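Local coordinates for protein citrinin polyketide synthase (Monascus purpureus, PDB 5MPT) that builds the polyketide precursor of the mycotoxin citrinin from malonyl-CoA units, this chain being the C-methyltransferase domain, crystallised with S-adenosyl-L-homocysteine, at residues V288-H302 and Q345-Y359. Sequence-based numbering, arbitrary orientation. Where two conformers were deposited one is given.
Sequences VHATRNLEISTRNIH and QPATHWKKILTSVGY
T298 O is gripped twice: Y359 OH donates to it across the contact at 2.8 Å, in the carbonyl plane on a lone pair, while H302 N makes the ordinary helical bond. The Y359 ring, beyond the Schellman turn at G358, is clamped on both faces. L354 CD2 lies toward the rim of one; on the other, H302 turns its edge inward, CD2 sitting 3.6 Å above the centre, a T-shaped pair with planes at 86°. With CG anti to the backbone N (chi1 -168°), the imidazole swings over the tyrosine, and NE2 is hydrogen-bonded to A382 O. Further up helix 294-302, T298 OG1 bonds back to L294 O at 2.8 Å, and I353 CG2 and V357 CG2 pack against that hydroxyl. At the other end, L294 CD1 makes a CH-pi contact over W350, 4.1 Å from the six-ring centroid, and V288 CG1 meets the indole edge. W350 also touches CB of H289, whose imidazole leads away and hydrogen-bonds E315, another active-site residue, through ND1. Buried hydroxyls are thus satisfied by helix carbonyls, and the carbon rim of the W350 six-membered ring packs against the backbone and CB of an active-site histidine in this Rossmann-like methyltransferase.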
# COMPACT_ATOMS: atom_id res chain seq x y z
N VAL A 288 0.27 -6.54 4.93
CA VAL A 288 1.19 -7.52 5.51
C VAL A 288 2.59 -6.90 5.67
O VAL A 288 3.32 -7.21 6.62
CB VAL A 288 1.20 -8.82 4.67
CG1 VAL A 288 2.26 -9.79 5.19
CG2 VAL A 288 -0.19 -9.50 4.70
N HIS A 289 2.98 -5.99 4.78
CA HIS A 289 4.27 -5.32 4.96
C HIS A 289 4.34 -4.54 6.26
O HIS A 289 5.45 -4.28 6.74
CB HIS A 289 4.59 -4.40 3.78
CG HIS A 289 3.69 -3.22 3.63
ND1 HIS A 289 2.91 -3.05 2.51
CD2 HIS A 289 3.51 -2.10 4.38
CE1 HIS A 289 2.25 -1.91 2.59
NE2 HIS A 289 2.61 -1.30 3.71
N ALA A 290 3.20 -4.15 6.83
CA ALA A 290 3.21 -3.29 8.02
C ALA A 290 3.44 -4.07 9.28
O ALA A 290 3.53 -3.45 10.36
CB ALA A 290 1.87 -2.54 8.14
N THR A 291 3.60 -5.37 9.18
CA THR A 291 3.79 -6.18 10.38
C THR A 291 5.28 -6.29 10.71
O THR A 291 6.16 -5.95 9.92
CB THR A 291 3.17 -7.56 10.21
OG1 THR A 291 3.85 -8.32 9.19
CG2 THR A 291 1.70 -7.46 9.85
N ARG A 292 5.55 -6.84 11.90
CA ARG A 292 6.92 -6.89 12.41
C ARG A 292 7.79 -7.86 11.63
O ARG A 292 8.97 -7.60 11.43
CB ARG A 292 6.88 -7.28 13.88
CG ARG A 292 6.26 -6.20 14.78
CD ARG A 292 6.13 -6.65 16.26
NE ARG A 292 5.76 -5.50 17.09
CZ ARG A 292 4.53 -4.98 17.11
NH1 ARG A 292 3.57 -5.52 16.38
NH2 ARG A 292 4.24 -3.92 17.84
N ASN A 293 7.24 -9.00 11.25
CA ASN A 293 8.05 -10.12 10.79
C ASN A 293 7.27 -10.85 9.72
O ASN A 293 6.18 -11.37 9.98
CB ASN A 293 8.40 -11.06 11.97
CG ASN A 293 9.23 -12.27 11.53
OD1 ASN A 293 8.84 -13.04 10.64
ND2 ASN A 293 10.38 -12.47 12.18
N LEU A 294 7.78 -10.81 8.48
CA LEU A 294 7.01 -11.32 7.36
C LEU A 294 6.86 -12.83 7.42
O LEU A 294 5.82 -13.37 7.03
CB LEU A 294 7.66 -10.89 6.05
CG LEU A 294 7.64 -9.39 5.78
CD1 LEU A 294 8.18 -9.11 4.39
CD2 LEU A 294 6.24 -8.76 5.93
N GLU A 295 7.89 -13.53 7.90
CA GLU A 295 7.79 -14.99 8.08
C GLU A 295 6.65 -15.35 9.03
O GLU A 295 5.83 -16.23 8.74
CB GLU A 295 9.09 -15.55 8.63
CG GLU A 295 10.21 -15.66 7.61
CD GLU A 295 11.40 -16.43 8.15
OE1 GLU A 295 11.22 -17.21 9.11
OE2 GLU A 295 12.51 -16.25 7.60
N ILE A 296 6.61 -14.70 10.19
CA ILE A 296 5.56 -14.98 11.16
C ILE A 296 4.20 -14.65 10.57
O ILE A 296 3.25 -15.45 10.68
CB ILE A 296 5.83 -14.21 12.47
CG1 ILE A 296 7.08 -14.76 13.14
CG2 ILE A 296 4.63 -14.23 13.39
CD1 ILE A 296 7.52 -13.94 14.36
N SER A 297 4.07 -13.49 9.92
CA SER A 297 2.77 -13.10 9.40
C SER A 297 2.30 -14.05 8.30
O SER A 297 1.13 -14.45 8.27
CB SER A 297 2.82 -11.68 8.88
OG SER A 297 3.03 -10.81 9.96
N THR A 298 3.18 -14.39 7.35
CA THR A 298 2.73 -15.20 6.24
C THR A 298 2.54 -16.65 6.68
O THR A 298 1.72 -17.36 6.11
CB THR A 298 3.70 -15.09 5.04
OG1 THR A 298 4.99 -15.56 5.41
CG2 THR A 298 3.79 -13.63 4.47
N ARG A 299 3.27 -17.09 7.71
CA ARG A 299 3.02 -18.41 8.28
C ARG A 299 1.64 -18.46 8.93
O ARG A 299 0.88 -19.41 8.74
CB ARG A 299 4.11 -18.76 9.29
CG ARG A 299 4.02 -20.21 9.80
CD ARG A 299 5.19 -20.58 10.68
NE ARG A 299 6.43 -20.79 9.94
CZ ARG A 299 7.50 -20.01 9.99
NH1 ARG A 299 7.53 -18.92 10.75
NH2 ARG A 299 8.57 -20.32 9.27
N ASN A 300 1.31 -17.43 9.71
CA ASN A 300 -0.03 -17.33 10.28
C ASN A 300 -1.09 -17.42 9.20
O ASN A 300 -2.07 -18.17 9.32
CB ASN A 300 -0.19 -16.03 11.06
CG ASN A 300 0.68 -15.95 12.30
OD1 ASN A 300 1.10 -16.97 12.86
ND2 ASN A 300 0.93 -14.74 12.75
N ILE A 301 -0.92 -16.64 8.12
CA ILE A 301 -1.86 -16.67 7.02
C ILE A 301 -1.94 -18.07 6.43
O ILE A 301 -3.03 -18.57 6.13
CB ILE A 301 -1.44 -15.61 5.98
CG1 ILE A 301 -1.66 -14.22 6.61
CG2 ILE A 301 -2.15 -15.87 4.68
CD1 ILE A 301 -1.06 -13.06 5.81
N HIS A 302 -0.79 -18.72 6.25
CA HIS A 302 -0.80 -20.07 5.69
C HIS A 302 -1.71 -20.99 6.48
O HIS A 302 -2.45 -21.79 5.90
CB HIS A 302 0.62 -20.63 5.67
CG HIS A 302 0.75 -21.88 4.87
ND1 HIS A 302 0.60 -23.14 5.41
CD2 HIS A 302 1.02 -22.07 3.56
CE1 HIS A 302 0.76 -24.05 4.47
NE2 HIS A 302 1.00 -23.42 3.32
N GLN A 345 8.90 -4.47 0.21
CA GLN A 345 9.88 -5.42 -0.32
C GLN A 345 9.51 -5.83 -1.74
O GLN A 345 8.33 -5.91 -2.09
CB GLN A 345 9.98 -6.66 0.58
CG GLN A 345 10.57 -6.33 1.98
CD GLN A 345 11.99 -5.80 1.93
OE1 GLN A 345 12.33 -4.78 2.57
NE2 GLN A 345 12.85 -6.49 1.21
N PRO A 346 10.51 -6.09 -2.58
CA PRO A 346 10.24 -6.55 -3.93
C PRO A 346 9.72 -7.97 -3.89
O PRO A 346 9.98 -8.72 -2.95
CB PRO A 346 11.60 -6.49 -4.62
CG PRO A 346 12.55 -6.73 -3.53
CD PRO A 346 11.96 -6.05 -2.31
N ALA A 347 8.98 -8.31 -4.95
CA ALA A 347 8.31 -9.61 -5.03
C ALA A 347 9.27 -10.78 -4.80
O ALA A 347 8.88 -11.82 -4.25
CB ALA A 347 7.64 -9.75 -6.39
N THR A 348 10.52 -10.63 -5.24
CA THR A 348 11.50 -11.70 -5.08
C THR A 348 11.73 -12.01 -3.61
O THR A 348 11.88 -13.18 -3.23
CB THR A 348 12.82 -11.31 -5.76
OG1 THR A 348 13.24 -10.01 -5.31
CG2 THR A 348 12.65 -11.28 -7.27
N HIS A 349 11.73 -10.98 -2.76
CA HIS A 349 11.85 -11.19 -1.32
C HIS A 349 10.59 -11.84 -0.77
O HIS A 349 10.66 -12.74 0.07
CB HIS A 349 12.09 -9.86 -0.61
CG HIS A 349 12.16 -9.98 0.88
ND1 HIS A 349 13.26 -10.48 1.53
CD2 HIS A 349 11.26 -9.67 1.84
CE1 HIS A 349 13.04 -10.48 2.83
NE2 HIS A 349 11.84 -9.98 3.04
N TRP A 350 9.43 -11.34 -1.18
CA TRP A 350 8.19 -11.97 -0.78
C TRP A 350 8.19 -13.45 -1.11
O TRP A 350 7.77 -14.27 -0.30
CB TRP A 350 7.01 -11.27 -1.44
CG TRP A 350 6.65 -9.96 -0.84
CD1 TRP A 350 6.94 -8.73 -1.32
CD2 TRP A 350 5.91 -9.77 0.37
NE1 TRP A 350 6.42 -7.77 -0.48
CE2 TRP A 350 5.80 -8.39 0.57
CE3 TRP A 350 5.35 -10.64 1.31
CZ2 TRP A 350 5.14 -7.85 1.68
CZ3 TRP A 350 4.70 -10.09 2.40
CH2 TRP A 350 4.60 -8.74 2.58
N LYS A 351 8.65 -13.82 -2.30
CA LYS A 351 8.70 -15.24 -2.65
C LYS A 351 9.60 -16.01 -1.69
O LYS A 351 9.26 -17.12 -1.26
CB LYS A 351 9.18 -15.41 -4.10
CG LYS A 351 9.31 -16.84 -4.57
CD LYS A 351 9.78 -16.86 -6.01
CE LYS A 351 9.97 -18.29 -6.57
NZ LYS A 351 8.73 -18.84 -7.17
N LYS A 352 10.74 -15.43 -1.33
CA LYS A 352 11.64 -16.09 -0.39
C LYS A 352 10.93 -16.39 0.92
O LYS A 352 10.96 -17.52 1.41
CB LYS A 352 12.88 -15.23 -0.15
CG LYS A 352 13.99 -15.95 0.61
CD LYS A 352 15.13 -15.02 1.00
CE LYS A 352 14.73 -14.08 2.14
NZ LYS A 352 15.83 -13.17 2.56
N ILE A 353 10.29 -15.37 1.50
CA ILE A 353 9.56 -15.58 2.75
C ILE A 353 8.50 -16.65 2.56
O ILE A 353 8.41 -17.60 3.34
CB ILE A 353 8.92 -14.26 3.22
CG1 ILE A 353 10.00 -13.17 3.44
CG2 ILE A 353 8.08 -14.49 4.47
CD1 ILE A 353 10.92 -13.43 4.57
N LEU A 354 7.66 -16.47 1.54
CA LEU A 354 6.50 -17.32 1.34
C LEU A 354 6.91 -18.78 1.17
O LEU A 354 6.31 -19.67 1.77
CB LEU A 354 5.72 -16.83 0.12
CG LEU A 354 5.01 -15.51 0.34
CD1 LEU A 354 4.67 -14.87 -1.00
CD2 LEU A 354 3.75 -15.74 1.14
N THR A 355 7.96 -19.02 0.39
CA THR A 355 8.43 -20.38 0.19
C THR A 355 8.94 -20.98 1.50
O THR A 355 8.69 -22.15 1.80
CB THR A 355 9.53 -20.38 -0.86
OG1 THR A 355 9.00 -19.92 -2.10
CG2 THR A 355 10.12 -21.76 -1.05
N SER A 356 9.65 -20.18 2.29
CA SER A 356 10.26 -20.68 3.51
C SER A 356 9.24 -21.09 4.57
O SER A 356 9.57 -21.89 5.44
CB SER A 356 11.22 -19.63 4.08
OG SER A 356 10.52 -18.50 4.58
N VAL A 357 8.01 -20.56 4.52
CA VAL A 357 7.00 -20.89 5.52
C VAL A 357 5.98 -21.91 5.01
O VAL A 357 5.02 -22.23 5.72
CB VAL A 357 6.29 -19.63 6.04
CG1 VAL A 357 7.34 -18.64 6.55
CG2 VAL A 357 5.39 -18.98 5.00
N GLY A 358 6.15 -22.43 3.80
CA GLY A 358 5.34 -23.56 3.34
C GLY A 358 4.44 -23.29 2.16
O GLY A 358 3.70 -24.20 1.77
N TYR A 359 4.42 -22.10 1.55
CA TYR A 359 3.61 -21.93 0.35
C TYR A 359 4.26 -22.67 -0.81
O TYR A 359 5.49 -22.70 -0.93
CB TYR A 359 3.46 -20.44 0.04
CG TYR A 359 2.63 -19.63 1.03
CD1 TYR A 359 3.20 -19.10 2.18
CD2 TYR A 359 1.27 -19.45 0.82
CE1 TYR A 359 2.42 -18.35 3.08
CE2 TYR A 359 0.50 -18.71 1.69
CZ TYR A 359 1.08 -18.18 2.83
OH TYR A 359 0.31 -17.45 3.70
O HOH W 1 6.62 -23.06 8.52